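Local atomic coordinates of hypothetical protein (Pseudomonas aeruginosa, PDB entry 1U69), a protein that is of unknown function but belongs to the PhnB-like family of the glyoxalase superfamily and may act in drug resistance. Residues E19-Y24 with S31-V36; A25-D30 with W94-D99; M59-L64 with F78-A83. One frame throughout, in Å; residues are numbered along the deposited sequence.

Contact 1 (E19-Y24 with S31-V36)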
# COMPACT_ATOMS: atom_id res chain seq x y z
N GLU A 19 -2.68 -25.25 5.13
CA GLU A 19 -2.35 -25.72 3.79
C GLU A 19 -2.49 -24.58 2.79
O GLU A 19 -1.63 -24.41 1.93
CB GLU A 19 -3.23 -26.89 3.33
CG GLU A 19 -2.88 -27.41 1.92
CD GLU A 19 -3.88 -28.40 1.36
OE1 GLU A 19 -4.59 -29.06 2.15
OE2 GLU A 19 -3.95 -28.53 0.11
N ALA A 20 -3.60 -23.83 2.90
CA ALA A 20 -3.87 -22.71 2.01
C ALA A 20 -2.81 -21.65 2.14
O ALA A 20 -2.24 -21.22 1.14
CB ALA A 20 -5.23 -22.14 2.29
N ALA A 21 -2.54 -21.22 3.37
CA ALA A 21 -1.56 -20.16 3.64
C ALA A 21 -0.19 -20.55 3.10
O ALA A 21 0.52 -19.74 2.50
CB ALA A 21 -1.49 -19.89 5.12
N THR A 22 0.17 -21.81 3.32
CA THR A 22 1.45 -22.32 2.86
C THR A 22 1.50 -22.29 1.33
O THR A 22 2.51 -21.90 0.75
CB THR A 22 1.65 -23.76 3.36
OG1 THR A 22 1.70 -23.75 4.79
CG2 THR A 22 3.00 -24.29 2.92
N PHE A 23 0.42 -22.71 0.69
CA PHE A 23 0.32 -22.65 -0.77
C PHE A 23 0.46 -21.22 -1.29
O PHE A 23 1.16 -20.98 -2.26
CB PHE A 23 -1.02 -23.26 -1.23
CG PHE A 23 -1.29 -23.09 -2.72
CD1 PHE A 23 -0.62 -23.86 -3.65
CD2 PHE A 23 -2.20 -22.16 -3.17
CE1 PHE A 23 -0.86 -23.69 -5.01
CE2 PHE A 23 -2.44 -21.99 -4.53
CZ PHE A 23 -1.77 -22.76 -5.44
N TYR A 24 -0.22 -20.27 -0.66
CA TYR A 24 -0.15 -18.91 -1.14
C TYR A 24 1.28 -18.40 -1.00
O TYR A 24 1.79 -17.70 -1.87
CB TYR A 24 -1.10 -17.99 -0.37
CG TYR A 24 -2.57 -18.36 -0.38
CD1 TYR A 24 -3.19 -18.96 -1.48
CD2 TYR A 24 -3.36 -18.08 0.73
CE1 TYR A 24 -4.54 -19.28 -1.47
CE2 TYR A 24 -4.72 -18.37 0.74
CZ TYR A 24 -5.30 -18.99 -0.35
OH TYR A 24 -6.65 -19.28 -0.33
N SER A 31 5.07 -13.04 -0.17
CA SER A 31 4.04 -13.66 0.64
C SER A 31 4.67 -14.67 1.61
O SER A 31 5.69 -15.31 1.30
CB SER A 31 2.99 -14.32 -0.25
OG SER A 31 2.46 -13.39 -1.19
N ALA A 32 4.05 -14.83 2.77
CA ALA A 32 4.60 -15.64 3.85
C ALA A 32 3.58 -16.06 4.89
O ALA A 32 2.61 -15.34 5.17
CB ALA A 32 5.72 -14.86 4.54
N VAL A 33 3.81 -17.24 5.46
CA VAL A 33 3.12 -17.69 6.66
C VAL A 33 3.82 -17.09 7.88
O VAL A 33 5.05 -17.20 8.03
CB VAL A 33 3.13 -19.25 6.75
CG1 VAL A 33 2.45 -19.73 8.03
CG2 VAL A 33 2.47 -19.86 5.52
N LEU A 34 3.05 -16.47 8.76
CA LEU A 34 3.62 -15.69 9.86
C LEU A 34 3.51 -16.35 11.23
O LEU A 34 4.44 -16.28 12.02
CB LEU A 34 2.98 -14.30 9.87
CG LEU A 34 3.15 -13.47 8.58
CD1 LEU A 34 2.57 -12.08 8.76
CD2 LEU A 34 4.59 -13.39 8.15
N ALA A 35 2.39 -17.01 11.50
CA ALA A 35 2.14 -17.61 12.81
C ALA A 35 0.99 -18.60 12.74
O ALA A 35 0.09 -18.46 11.93
CB ALA A 35 1.82 -16.55 13.82
N VAL A 36 1.06 -19.63 13.59
CA VAL A 36 0.02 -20.64 13.68
C VAL A 36 -0.49 -20.65 15.10
O VAL A 36 0.32 -20.68 16.05
CB VAL A 36 0.58 -22.01 13.28
CG1 VAL A 36 -0.47 -23.11 13.41
CG2 VAL A 36 1.12 -21.94 11.86
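S31 opens strand 31-38 against the end of segment 19-24: its CB lies 3.9 Å from the backbone O of Y24. Its OG is hydrogen-bonded to P29 O, just before the strand, and weakly to M59 N, past the neighbouring strand 51-58. Two residues on, V33 carries most of the contact. With CG1 anti to the backbone N (chi1 178°), CG2 is the branch that reaches the helix, where it rests on the peptide joining A21 to T22, 3.6 Å from A21 O and 3.7 Å from T22 N. The same methyl meets A21 CB at 4.0 Å, and T22 OG1 passes it obliquely at a similar distance; that hydroxyl is hydrogen-bonded back to L18 O. Past V33 the strand draws off, and L34 and A35 both face E55 in a classic beta bulge.

The segment axes approach to 7.2 Å, with N-to-C directions 143° apart, so the helix packs on the sheet roughly antiparallel to the strand. The chain order strand 7-13, helix 17-27, strand 31-38, with the two strands parallel within one sheet, makes this a beta-alpha-beta crossover; A21 also touches V54 and F56 of the next strand. Neither hydroxyl bonds across the contact, which is made by the carbon atoms V33 CG2 and S31 CB, chiefly against helix backbone, and is therefore essentially apolar.

Contact 2 (A25-D30 with W94-D99)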
# COMPACT_ATOMS: atom_id res chain seq x y z
N ALA A 25 1.94 -18.77 0.09
CA ALA A 25 3.28 -18.27 0.38
C ALA A 25 4.31 -18.75 -0.64
O ALA A 25 5.28 -18.04 -0.94
CB ALA A 25 3.68 -18.63 1.80
N GLU A 26 4.10 -19.94 -1.18
CA GLU A 26 5.04 -20.49 -2.14
C GLU A 26 4.65 -20.13 -3.58
O GLU A 26 5.45 -20.28 -4.49
CB GLU A 26 5.19 -22.00 -1.94
CG GLU A 26 3.94 -22.81 -2.19
CD GLU A 26 3.98 -24.19 -1.56
OE1 GLU A 26 4.98 -24.54 -0.89
OE2 GLU A 26 2.98 -24.92 -1.73
N THR A 27 3.44 -19.61 -3.76
CA THR A 27 2.90 -19.29 -5.08
C THR A 27 3.11 -17.84 -5.45
O THR A 27 3.60 -17.54 -6.51
CB THR A 27 1.40 -19.62 -5.12
OG1 THR A 27 1.21 -21.04 -5.05
CG2 THR A 27 0.77 -19.22 -6.46
N PHE A 28 2.69 -16.93 -4.58
CA PHE A 28 2.74 -15.52 -4.89
C PHE A 28 4.03 -14.89 -4.39
O PHE A 28 4.59 -15.33 -3.39
CB PHE A 28 1.55 -14.81 -4.24
CG PHE A 28 0.22 -15.30 -4.73
CD1 PHE A 28 -0.25 -14.92 -5.97
CD2 PHE A 28 -0.56 -16.13 -3.94
CE1 PHE A 28 -1.49 -15.38 -6.42
CE2 PHE A 28 -1.78 -16.60 -4.38
CZ PHE A 28 -2.25 -16.23 -5.61
N PRO A 29 4.48 -13.83 -5.05
CA PRO A 29 5.64 -13.09 -4.57
C PRO A 29 5.34 -12.36 -3.27
O PRO A 29 4.16 -12.07 -2.98
CB PRO A 29 5.88 -12.07 -5.69
CG PRO A 29 4.53 -11.85 -6.26
CD PRO A 29 3.88 -13.19 -6.24
N ASP A 30 6.38 -12.03 -2.50
CA ASP A 30 6.24 -11.24 -1.27
C ASP A 30 5.10 -11.73 -0.39
O ASP A 30 4.24 -10.96 0.08
CB ASP A 30 6.07 -9.75 -1.61
CG ASP A 30 6.43 -8.85 -0.45
OD1 ASP A 30 7.38 -9.17 0.28
OD2 ASP A 30 5.83 -7.79 -0.17
N TRP A 94 -2.09 -17.38 -12.76
CA TRP A 94 -3.36 -17.98 -13.20
C TRP A 94 -3.27 -19.52 -13.16
O TRP A 94 -4.12 -20.19 -12.57
CB TRP A 94 -3.67 -17.50 -14.61
CG TRP A 94 -4.83 -18.20 -15.27
CD1 TRP A 94 -4.79 -19.37 -15.97
CD2 TRP A 94 -6.19 -17.76 -15.30
NE1 TRP A 94 -6.05 -19.69 -16.44
CE2 TRP A 94 -6.93 -18.72 -16.03
CE3 TRP A 94 -6.87 -16.66 -14.78
CZ2 TRP A 94 -8.30 -18.60 -16.26
CZ3 TRP A 94 -8.22 -16.55 -14.98
CH2 TRP A 94 -8.92 -17.51 -15.73
N ASN A 95 -2.22 -20.05 -13.75
CA ASN A 95 -2.04 -21.49 -13.80
C ASN A 95 -1.86 -22.10 -12.41
O ASN A 95 -2.37 -23.18 -12.14
CB ASN A 95 -0.87 -21.84 -14.69
CG ASN A 95 -1.18 -21.66 -16.16
OD1 ASN A 95 -2.34 -21.71 -16.59
ND2 ASN A 95 -0.13 -21.43 -16.95
N ALA A 96 -1.15 -21.40 -11.54
CA ALA A 96 -0.92 -21.89 -10.18
C ALA A 96 -2.22 -22.10 -9.42
O ALA A 96 -2.43 -23.16 -8.82
CB ALA A 96 -0.01 -20.95 -9.42
N ILE A 97 -3.11 -21.10 -9.49
CA ILE A 97 -4.38 -21.14 -8.77
C ILE A 97 -5.28 -22.21 -9.39
O ILE A 97 -5.89 -23.02 -8.68
CB ILE A 97 -5.06 -19.73 -8.78
CG1 ILE A 97 -4.19 -18.71 -8.03
CG2 ILE A 97 -6.45 -19.79 -8.19
CD1 ILE A 97 -4.39 -17.27 -8.50
N VAL A 98 -5.38 -22.20 -10.70
CA VAL A 98 -6.31 -23.06 -11.41
C VAL A 98 -5.85 -24.52 -11.33
O VAL A 98 -6.65 -25.43 -11.05
CB VAL A 98 -6.44 -22.61 -12.89
CG1 VAL A 98 -7.21 -23.65 -13.73
CG2 VAL A 98 -7.13 -21.26 -12.96
N ASP A 99 -4.56 -24.74 -11.51
CA ASP A 99 -4.06 -26.11 -11.53
C ASP A 99 -4.16 -26.79 -10.18
O ASP A 99 -4.36 -27.99 -10.13
CB ASP A 99 -2.61 -26.17 -11.99
CG ASP A 99 -2.43 -25.77 -13.44
OD1 ASP A 99 -3.40 -25.80 -14.23
OD2 ASP A 99 -1.30 -25.41 -13.84
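T27 lays its methyl CG2 against A96 CB at 3.5 Å, where the end of helix 17-27 meets helix 87-99. These are the helices of the two beta-alpha-beta-beta-beta modules of the glyoxalase fold, and this contact brings one module's helix against the other's. CG2 points across because it stands anti to the backbone N, while OG1, beside that N (chi1 -69°), turns back to hydrogen-bond F23 O. The T27 carbonyl gives a second tie to helix 87-99 through a hydrogen bond with R92.

F28 is the first residue to leave helical backbone angles, and its ring extends the contact toward I97. The two side chains run at about a right angle: I97 CD1 comes to the ring's edge, near its plane, rather than over a face, 3.7 Å from F28 CZ and 4.0 Å from F28 CE1. The ring is held further by stacking on W118, a residue that I97 also touches, so I97 and F28 share W118 of strand 117-122 as a neighbour. T27 does double duty, for the methyl that meets A96 also covers the F28 ring, its CG2 standing 4.1 Å above the ring plane over the centre.

Contact 3 (M59-L64 with F78-A83)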
# COMPACT_ATOMS: atom_id res chain seq x y z
N MSE A 59 1.29 -10.37 -0.66
CA MSE A 59 1.54 -9.18 -1.47
C MSE A 59 1.04 -7.89 -0.80
O MSE A 59 0.35 -7.08 -1.43
CB MSE A 59 0.90 -9.37 -2.85
CG MSE A 59 1.57 -10.46 -3.66
SE MSE A 59 0.56 -10.95 -5.24
CE MSE A 59 -0.90 -12.02 -4.42
N GLY A 60 1.42 -7.70 0.46
CA GLY A 60 1.14 -6.46 1.17
C GLY A 60 -0.10 -6.50 2.05
O GLY A 60 -0.33 -5.57 2.83
N ILE A 61 -0.88 -7.59 1.94
CA ILE A 61 -2.15 -7.70 2.64
C ILE A 61 -2.03 -8.66 3.83
O ILE A 61 -1.73 -9.85 3.64
CB ILE A 61 -3.28 -8.22 1.70
CG1 ILE A 61 -3.43 -7.33 0.46
CG2 ILE A 61 -4.59 -8.31 2.44
CD1 ILE A 61 -3.74 -5.90 0.75
N PRO A 62 -2.28 -8.17 5.04
CA PRO A 62 -2.29 -9.03 6.22
C PRO A 62 -3.57 -9.87 6.27
O PRO A 62 -4.66 -9.31 6.14
CB PRO A 62 -2.25 -8.04 7.39
CG PRO A 62 -2.92 -6.80 6.85
CD PRO A 62 -2.56 -6.76 5.39
N CYS A 63 -3.42 -11.18 6.43
CA CYS A 63 -4.54 -12.11 6.39
C CYS A 63 -4.53 -13.05 7.57
O CYS A 63 -3.50 -13.24 8.22
CB CYS A 63 -4.52 -12.93 5.10
SG CYS A 63 -4.59 -12.01 3.57
N LEU A 64 -5.71 -13.61 7.84
CA LEU A 64 -5.90 -14.65 8.85
C LEU A 64 -6.75 -15.74 8.20
O LEU A 64 -7.81 -15.44 7.65
CB LEU A 64 -6.64 -14.06 10.06
CG LEU A 64 -6.72 -14.91 11.33
CD1 LEU A 64 -5.36 -14.93 12.03
CD2 LEU A 64 -7.81 -14.38 12.27
N PHE A 78 -16.40 -11.58 -2.69
CA PHE A 78 -15.04 -11.18 -2.33
C PHE A 78 -14.06 -11.77 -3.32
O PHE A 78 -14.19 -12.94 -3.70
CB PHE A 78 -14.66 -11.67 -0.93
CG PHE A 78 -13.18 -11.65 -0.68
CD1 PHE A 78 -12.55 -10.50 -0.28
CD2 PHE A 78 -12.41 -12.79 -0.87
CE1 PHE A 78 -11.17 -10.49 -0.06
CE2 PHE A 78 -11.05 -12.77 -0.68
CZ PHE A 78 -10.43 -11.63 -0.27
N SER A 79 -13.05 -10.99 -3.69
CA SER A 79 -11.92 -11.51 -4.44
C SER A 79 -10.66 -10.68 -4.17
O SER A 79 -10.73 -9.52 -3.79
CB SER A 79 -12.19 -11.52 -5.96
OG SER A 79 -12.52 -10.23 -6.43
N PHE A 80 -9.51 -11.32 -4.36
CA PHE A 80 -8.21 -10.62 -4.41
C PHE A 80 -7.99 -10.26 -5.87
O PHE A 80 -8.10 -11.11 -6.72
CB PHE A 80 -7.07 -11.53 -3.99
CG PHE A 80 -6.99 -11.83 -2.52
CD1 PHE A 80 -6.61 -10.84 -1.61
CD2 PHE A 80 -7.18 -13.12 -2.05
CE1 PHE A 80 -6.49 -11.14 -0.26
CE2 PHE A 80 -7.05 -13.42 -0.70
CZ PHE A 80 -6.71 -12.44 0.19
N GLN A 81 -7.67 -9.00 -6.17
CA GLN A 81 -7.26 -8.62 -7.51
C GLN A 81 -5.76 -8.34 -7.52
O GLN A 81 -5.27 -7.44 -6.89
CB GLN A 81 -8.03 -7.40 -8.01
CG GLN A 81 -7.68 -7.03 -9.43
CD GLN A 81 -8.50 -5.87 -9.95
OE1 GLN A 81 -9.61 -6.06 -10.47
NE2 GLN A 81 -7.97 -4.69 -9.82
N VAL A 82 -5.04 -9.17 -8.27
CA VAL A 82 -3.59 -9.16 -8.31
C VAL A 82 -3.17 -8.51 -9.62
O VAL A 82 -3.55 -8.96 -10.69
CB VAL A 82 -3.01 -10.59 -8.23
CG1 VAL A 82 -1.49 -10.54 -8.35
CG2 VAL A 82 -3.45 -11.29 -6.94
N ALA A 83 -2.41 -7.43 -9.51
CA ALA A 83 -1.95 -6.67 -10.67
C ALA A 83 -0.70 -7.32 -11.22
O ALA A 83 0.25 -7.56 -10.48
CB ALA A 83 -1.67 -5.26 -10.28
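The tight turn joining strands 51-58 and 61-67, together with the start of the second of these, faces strand 78-84 through side chains: the nearest CA atoms, of M59 and V82, are 8.6 Å apart, too far for paired strands. M59, modelled as selenomethionine, straddles V82 at about a right angle. Its SE lies 3.7 Å from V82 CG1, and the bend at chi3 (-75°) brings CE equally close to V82 CG2. The backbone of M59 and G60 has positive phi at both residues, as in a type I' hairpin turn.

In the glyoxalase fold, strands 61-67 and 78-84 belong to different four-stranded sheets, one for each module, and F80 bridges them. C63 SG approaches F80 CZ at 4.0 Å; it sits 5.2 Å from the ring centroid and 74° off the ring normal, an oblique sulfur-aromatic contact. I61 CG2 reaches the ring edge near its plane, 4.3 Å from F80 CE1. One face of the ring is covered by F78 CZ, 3.7 Å above the plane over its centre. F78 to V82 pair antiparallel with a strand of the third subunit, so the sheet runs on across the interface, where F78 also stacks on F78 of that chain.

In the fold
From the N terminus, helix 17-27 supplies the first segment of contact 1 and the start of that of contact 2. Contact 1 closes a short loop when strand 31-38 returns along the helix. Contact 2 opens within that loop and closes only at helix 87-99, so the two cross. Contact 3 begins after contact 1 has closed and is nested inside the long loop of contact 2. The first contact is internal to the N-terminal module; the other two join the modules, helix to helix and sheet to sheet. Contacts 2 and 3 meet where M59 CE packs 3.3 Å from F28 CD1, and contact 1 joins them through the weak S31 OG to M59 N bond.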